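Local coordinates for protein CofB (Escherichia coli, PDB 5AX6) that serves as the minor pilin of the CFA/III type IVb pilus of enterotoxigenic E. coli, forming a homotrimer that is thought to take part in pilus assembly, at residues N279-C284 against L296-G301; K341-I346 against C486-Q491. One frame throughout, in Å; residues are numbered along the deposited sequence. Where two conformers were deposited one is given.

Contact 1: N279-C284 against L296-G301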
loop_
_atom_site.group_PDB
_atom_site.type_symbol
_atom_site.label_atom_id
_atom_site.label_comp_id
_atom_site.label_asym_id
_atom_site.label_seq_id
_atom_site.Cartn_x
_atom_site.Cartn_y
_atom_site.Cartn_z
ATOM N N ASN A 279 18.123 3.116 -1.032
ATOM C CA ASN A 279 16.925 3.879 -0.693
ATOM C C ASN A 279 15.891 3.697 -1.791
ATOM O O ASN A 279 15.767 4.539 -2.676
ATOM C CB ASN A 279 17.273 5.361 -0.493
ATOM C CG ASN A 279 16.081 6.207 -0.070
ATOM O OD1 ASN A 279 14.981 5.701 0.170
ATOM N ND2 ASN A 279 16.305 7.513 0.037
ATOM N N GLU A 280 15.173 2.576 -1.750
ATOM C CA GLU A 280 14.206 2.250 -2.802
ATOM C C GLU A 280 12.981 1.582 -2.184
ATOM O O GLU A 280 12.794 0.372 -2.303
ATOM C CB GLU A 280 14.847 1.353 -3.876
ATOM C CG GLU A 280 15.922 2.065 -4.706
ATOM C CD GLU A 280 16.534 1.201 -5.816
ATOM O OE1 GLU A 280 16.334 -0.037 -5.827
ATOM O OE2 GLU A 280 17.215 1.777 -6.692
ATOM N N PRO A 281 12.145 2.379 -1.512
ATOM C CA PRO A 281 11.019 1.797 -0.771
ATOM C C PRO A 281 10.042 1.139 -1.723
ATOM O O PRO A 281 9.808 1.651 -2.820
ATOM C CB PRO A 281 10.391 3.006 -0.073
ATOM C CG PRO A 281 10.789 4.175 -0.916
ATOM C CD PRO A 281 12.168 3.846 -1.421
ATOM N N GLY A 282 9.497 0.005 -1.319
ATOM C CA GLY A 282 8.597 -0.711 -2.189
ATOM C C GLY A 282 7.410 -1.322 -1.485
ATOM O O GLY A 282 7.500 -1.788 -0.339
ATOM N N LEU A 283 6.274 -1.289 -2.169
ATOM C CA LEU A 283 5.098 -2.032 -1.751
ATOM C C LEU A 283 4.984 -3.253 -2.640
ATOM O O LEU A 283 5.015 -3.136 -3.868
ATOM C CB LEU A 283 3.839 -1.174 -1.856
ATOM C CG LEU A 283 3.717 0.011 -0.897
ATOM C CD1 LEU A 283 2.679 0.995 -1.416
ATOM C CD2 LEU A 283 3.340 -0.467 0.501
ATOM N N CYS A 284 4.850 -4.421 -2.024
ATOM C CA CYS A 284 4.888 -5.678 -2.760
ATOM C C CYS A 284 3.689 -6.580 -2.531
ATOM O O CYS A 284 2.999 -6.487 -1.513
ATOM C CB CYS A 284 6.160 -6.455 -2.404
ATOM S SG CYS A 284 7.678 -5.478 -2.494
ATOM N N LEU A 296 6.121 -2.623 -6.343
ATOM C CA LEU A 296 6.098 -1.263 -6.882
ATOM C C LEU A 296 7.086 -0.448 -6.075
ATOM O O LEU A 296 6.835 -0.144 -4.910
ATOM C CB LEU A 296 4.708 -0.624 -6.788
ATOM C CG LEU A 296 3.699 -0.760 -7.916
ATOM C CD1 LEU A 296 2.421 0.035 -7.579
ATOM C CD2 LEU A 296 4.329 -0.301 -9.230
ATOM N N THR A 297 8.192 -0.082 -6.706
ATOM C CA THR A 297 9.337 0.474 -6.005
ATOM C C THR A 297 9.690 1.857 -6.515
ATOM O O THR A 297 9.654 2.101 -7.720
ATOM C CB THR A 297 10.549 -0.440 -6.175
ATOM O OG1 THR A 297 10.201 -1.754 -5.727
ATOM C CG2 THR A 297 11.748 0.081 -5.396
ATOM N N GLN A 298 10.043 2.761 -5.605
ATOM C CA GLN A 298 10.444 4.096 -6.017
ATOM C C GLN A 298 11.944 4.129 -6.261
ATOM O O GLN A 298 12.725 3.708 -5.405
ATOM C CB GLN A 298 10.070 5.143 -4.971
ATOM C CG GLN A 298 10.258 6.573 -5.490
ATOM C CD GLN A 298 9.972 7.605 -4.419
ATOM O OE1 GLN A 298 9.991 7.289 -3.230
ATOM N NE2 GLN A 298 9.702 8.845 -4.833
ATOM N N ILE A 299 12.343 4.617 -7.430
ATOM C CA ILE A 299 13.759 4.666 -7.788
ATOM C C ILE A 299 14.146 6.066 -8.284
ATOM O O ILE A 299 13.293 6.874 -8.653
ATOM C CB ILE A 299 14.116 3.617 -8.866
ATOM C CG1 ILE A 299 13.314 3.869 -10.144
ATOM C CG2 ILE A 299 13.905 2.193 -8.335
ATOM C CD1 ILE A 299 13.663 2.938 -11.287
ATOM N N GLU A 300 15.441 6.353 -8.273
ATOM C CA GLU A 300 15.920 7.652 -8.708
ATOM C C GLU A 300 15.854 7.752 -10.221
ATOM O O GLU A 300 16.026 6.757 -10.921
ATOM C CB GLU A 300 17.360 7.876 -8.234
ATOM C CG GLU A 300 17.497 8.081 -6.747
ATOM C CD GLU A 300 17.187 9.509 -6.310
ATOM O OE1 GLU A 300 16.676 10.312 -7.131
ATOM O OE2 GLU A 300 17.466 9.829 -5.134
ATOM N N GLY A 301 15.601 8.956 -10.714
ATOM C CA GLY A 301 15.623 9.219 -12.138
ATOM C C GLY A 301 15.974 10.667 -12.418
ATOM O O GLY A 301 16.322 11.423 -11.517
HETATM O O HOH W 1 17.294 4.517 -7.010
#
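The beta hairpin of strands 282-285 and 294-302, within the beta-repeat region of CofB, is held here by backbone bonds. Leu283 and Leu296 form an antiparallel hydrogen-bonded pair, Leu296 N reaching Leu283 O at 2.8 Å and Leu283 N returning to Leu296 O at 3.0 Å. Gln298 N then binds Pro281 O at 3.0 Å, carrying the pairing back into the loop before the first strand. Gly282 faces Thr297 in a non-hydrogen-bonded pair with only 4.1 Å between their CA atoms; a CB on Gly282 would run into Thr297 OG1. The methyl of Thr297, placed anti to its own N by a chi1 of -56° for OG1, lies against Glu280, CG2 being 3.3 Å from Glu280 O. Farther on, the extended side chain of Glu280 crosses Ile299, its OE2 3.7 Å from Ile299 CG2. A water donates to Glu280 OE2 and accepts from Glu300 N, tying the loop to the long strand. The Pro281 side chain crosses that of Gln298 obliquely, its CG 4.0 Å from Gln298 OE1, while Gln298 NE2 bonds Ser310 of the next strand. With the disulfide Cys284-Cys295 linking its two strands, the arrangement is that of a disulfide-bridged antiparallel beta hairpin.

Contact 2: K341-I346 against C486-Q491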
loop_
_atom_site.group_PDB
_atom_site.type_symbol
_atom_site.label_atom_id
_atom_site.label_comp_id
_atom_site.label_asym_id
_atom_site.label_seq_id
_atom_site.Cartn_x
_atom_site.Cartn_y
_atom_site.Cartn_z
ATOM N N LYS A 341 -4.305 20.622 -22.062
ATOM C CA LYS A 341 -3.813 19.271 -21.854
ATOM C C LYS A 341 -4.756 18.309 -22.554
ATOM O O LYS A 341 -5.942 18.600 -22.708
ATOM C CB LYS A 341 -3.694 18.956 -20.362
ATOM C CG LYS A 341 -2.661 19.830 -19.651
ATOM C CD LYS A 341 -2.459 19.446 -18.190
ATOM C CE LYS A 341 -3.509 20.068 -17.283
ATOM N NZ LYS A 341 -2.940 20.369 -15.932
ATOM N N GLU A 342 -4.219 17.183 -23.013
ATOM C CA GLU A 342 -5.025 16.182 -23.701
ATOM C C GLU A 342 -4.774 14.821 -23.089
ATOM O O GLU A 342 -3.685 14.570 -22.579
ATOM C CB GLU A 342 -4.692 16.137 -25.194
ATOM C CG GLU A 342 -4.785 17.481 -25.907
ATOM C CD GLU A 342 -6.192 17.827 -26.370
ATOM O OE1 GLU A 342 -7.170 17.213 -25.882
ATOM O OE2 GLU A 342 -6.319 18.725 -27.234
ATOM N N LEU A 343 -5.763 13.932 -23.174
ATOM C CA LEU A 343 -5.603 12.569 -22.682
ATOM C C LEU A 343 -5.674 11.560 -23.822
ATOM O O LEU A 343 -6.421 11.745 -24.780
ATOM C CB LEU A 343 -6.676 12.239 -21.643
ATOM C CG LEU A 343 -6.761 13.188 -20.448
ATOM C CD1 LEU A 343 -7.880 12.728 -19.526
ATOM C CD2 LEU A 343 -5.445 13.250 -19.703
ATOM N N ARG A 344 -4.885 10.495 -23.728
ATOM C CA ARG A 344 -4.972 9.416 -24.713
ATOM C C ARG A 344 -4.788 8.061 -24.051
ATOM O O ARG A 344 -4.225 7.969 -22.955
ATOM C CB ARG A 344 -3.920 9.583 -25.807
ATOM C CG ARG A 344 -2.505 9.325 -25.323
ATOM C CD ARG A 344 -1.504 9.895 -26.310
ATOM N NE ARG A 344 -0.126 9.602 -25.949
ATOM C CZ ARG A 344 0.628 10.380 -25.191
ATOM N NH1 ARG A 344 0.122 11.499 -24.670
ATOM N NH2 ARG A 344 1.881 10.029 -24.932
ATOM N N THR A 345 -5.237 7.012 -24.737
ATOM C CA THR A 345 -5.061 5.645 -24.249
ATOM C C THR A 345 -4.033 4.922 -25.108
ATOM O O THR A 345 -3.571 5.444 -26.111
ATOM C CB THR A 345 -6.380 4.841 -24.285
ATOM O OG1 THR A 345 -6.847 4.777 -25.636
ATOM C CG2 THR A 345 -7.452 5.498 -23.437
ATOM N N ILE A 346 -3.701 3.701 -24.713
ATOM C CA ILE A 346 -2.792 2.859 -25.475
ATOM C C ILE A 346 -3.495 2.333 -26.722
ATOM O O ILE A 346 -4.583 1.751 -26.629
ATOM C CB ILE A 346 -2.299 1.694 -24.606
ATOM C CG1 ILE A 346 -1.490 2.254 -23.422
ATOM C CG2 ILE A 346 -1.497 0.681 -25.441
ATOM C CD1 ILE A 346 -1.302 1.244 -22.273
ATOM N N CYS A 486 -8.417 5.888 -27.740
ATOM C CA CYS A 486 -9.379 6.900 -27.295
ATOM C C CYS A 486 -8.619 8.153 -26.921
ATOM O O CYS A 486 -7.474 8.071 -26.457
ATOM C CB CYS A 486 -10.210 6.399 -26.100
ATOM S SG CYS A 486 -11.305 5.016 -26.467
ATOM N N SER A 487 -9.246 9.312 -27.095
ATOM C CA SER A 487 -8.549 10.576 -26.892
ATOM C C SER A 487 -9.515 11.723 -26.615
ATOM O O SER A 487 -10.664 11.688 -27.049
ATOM C CB SER A 487 -7.705 10.910 -28.124
ATOM O OG SER A 487 -6.945 12.092 -27.938
ATOM N N THR A 488 -9.033 12.739 -25.909
ATOM C CA THR A 488 -9.786 13.983 -25.782
ATOM C C THR A 488 -9.735 14.765 -27.095
ATOM O O THR A 488 -10.552 15.655 -27.322
ATOM C CB THR A 488 -9.252 14.852 -24.655
ATOM O OG1 THR A 488 -7.829 14.969 -24.783
ATOM C CG2 THR A 488 -9.586 14.225 -23.312
ATOM N N GLU A 489 -8.769 14.435 -27.950
ATOM C CA GLU A 489 -8.696 15.013 -29.294
ATOM C C GLU A 489 -9.751 14.328 -30.155
ATOM O O GLU A 489 -9.754 13.110 -30.288
ATOM C CB GLU A 489 -7.292 14.831 -29.897
ATOM C CG GLU A 489 -6.171 15.432 -29.043
ATOM C CD GLU A 489 -4.773 15.088 -29.555
ATOM O OE1 GLU A 489 -4.480 15.386 -30.737
ATOM O OE2 GLU A 489 -3.966 14.524 -28.776
ATOM N N PRO A 490 -10.670 15.103 -30.735
ATOM C CA PRO A 490 -11.757 14.448 -31.472
ATOM C C PRO A 490 -11.332 13.870 -32.832
ATOM O O PRO A 490 -10.306 14.240 -33.410
ATOM C CB PRO A 490 -12.781 15.578 -31.661
ATOM C CG PRO A 490 -11.958 16.834 -31.637
ATOM C CD PRO A 490 -10.816 16.569 -30.678
ATOM N N GLN A 491 -12.148 12.946 -33.321
ATOM C CA GLN A 491 -12.012 12.360 -34.643
ATOM C C GLN A 491 -12.506 13.369 -35.683
ATOM O O GLN A 491 -13.461 14.090 -35.417
ATOM C CB GLN A 491 -12.822 11.062 -34.715
ATOM C CG GLN A 491 -12.799 10.363 -36.057
ATOM C CD GLN A 491 -11.617 9.419 -36.195
ATOM O OE1 GLN A 491 -10.877 9.182 -35.238
ATOM N NE2 GLN A 491 -11.434 8.881 -37.391
#
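The touching parts, 342-345 and 486-489, run nearly antiparallel, their end-to-end directions 163° apart, and meet at a single bridge, Arg344 with Ser487, whose CA atoms are 4.3 Å apart. Around this bridge Thr488 N donates to Leu343 O and Thr345 N to Cys486 O, while two threonine hydroxyls stand in for backbone carbonyls at its ends. Thr345 OG1 accepts from the N of Cys486, a residue disulfide-bonded to Cys388, at 2.9 Å. Thr488 OG1 accepts from Leu343 N at 2.8 Å and passes its own proton to Glu342 OE1 at 2.6 Å, meeting the anti side of the carboxylate, 16° out of its plane. Its first torsion sets OG1 between the backbone N and carbonyl carbon of Thr488 and leaves CG2 to pack on Leu343 CB at 3.9 Å. Glu342 is bent at chi2 (-85°), which turns OE1 to the Thr488 hydroxyl and lets CD rest 3.6 Å from Glu489 CG; its other oxygen, OE2, forms a salt bridge with Lys340. An alanine in place of Glu342 would probably leave the Thr488 hydroxyl without its acceptor and Lys340 without this salt bridge. Ser487 OG accepts from Glu489 N at 3.0 Å, an ST turn that bends the chain out of the strand. Glu489 OE2 reaches Asn348 of the second subunit, and Arg344 NH2 the backbone O of Ile346 there. In the sheet, strand 341-353 lies between 327-333 and 478-487, and 478-487 is flanked in turn by 398-409.

Overall arrangement
The two contacts illustrate how antiparallel pairing can join segments near or far apart in sequence. Contact 1 joins segments 11 residues apart within one hairpin, whereas contact 2 brings together segments separated by 139 residues, the second of them near the C-terminus. They follow one another along the chain, contact 1 being complete before contact 2 begins, and belong to separate sheets. Their centres lie about 30 Å apart and their nearest atoms about 14 Å, so neither touches the other. What they share is the trimer: both meet the second subunit, contact 1 through a parallel ladder extending its sheet, contact 2 mainly through side chains.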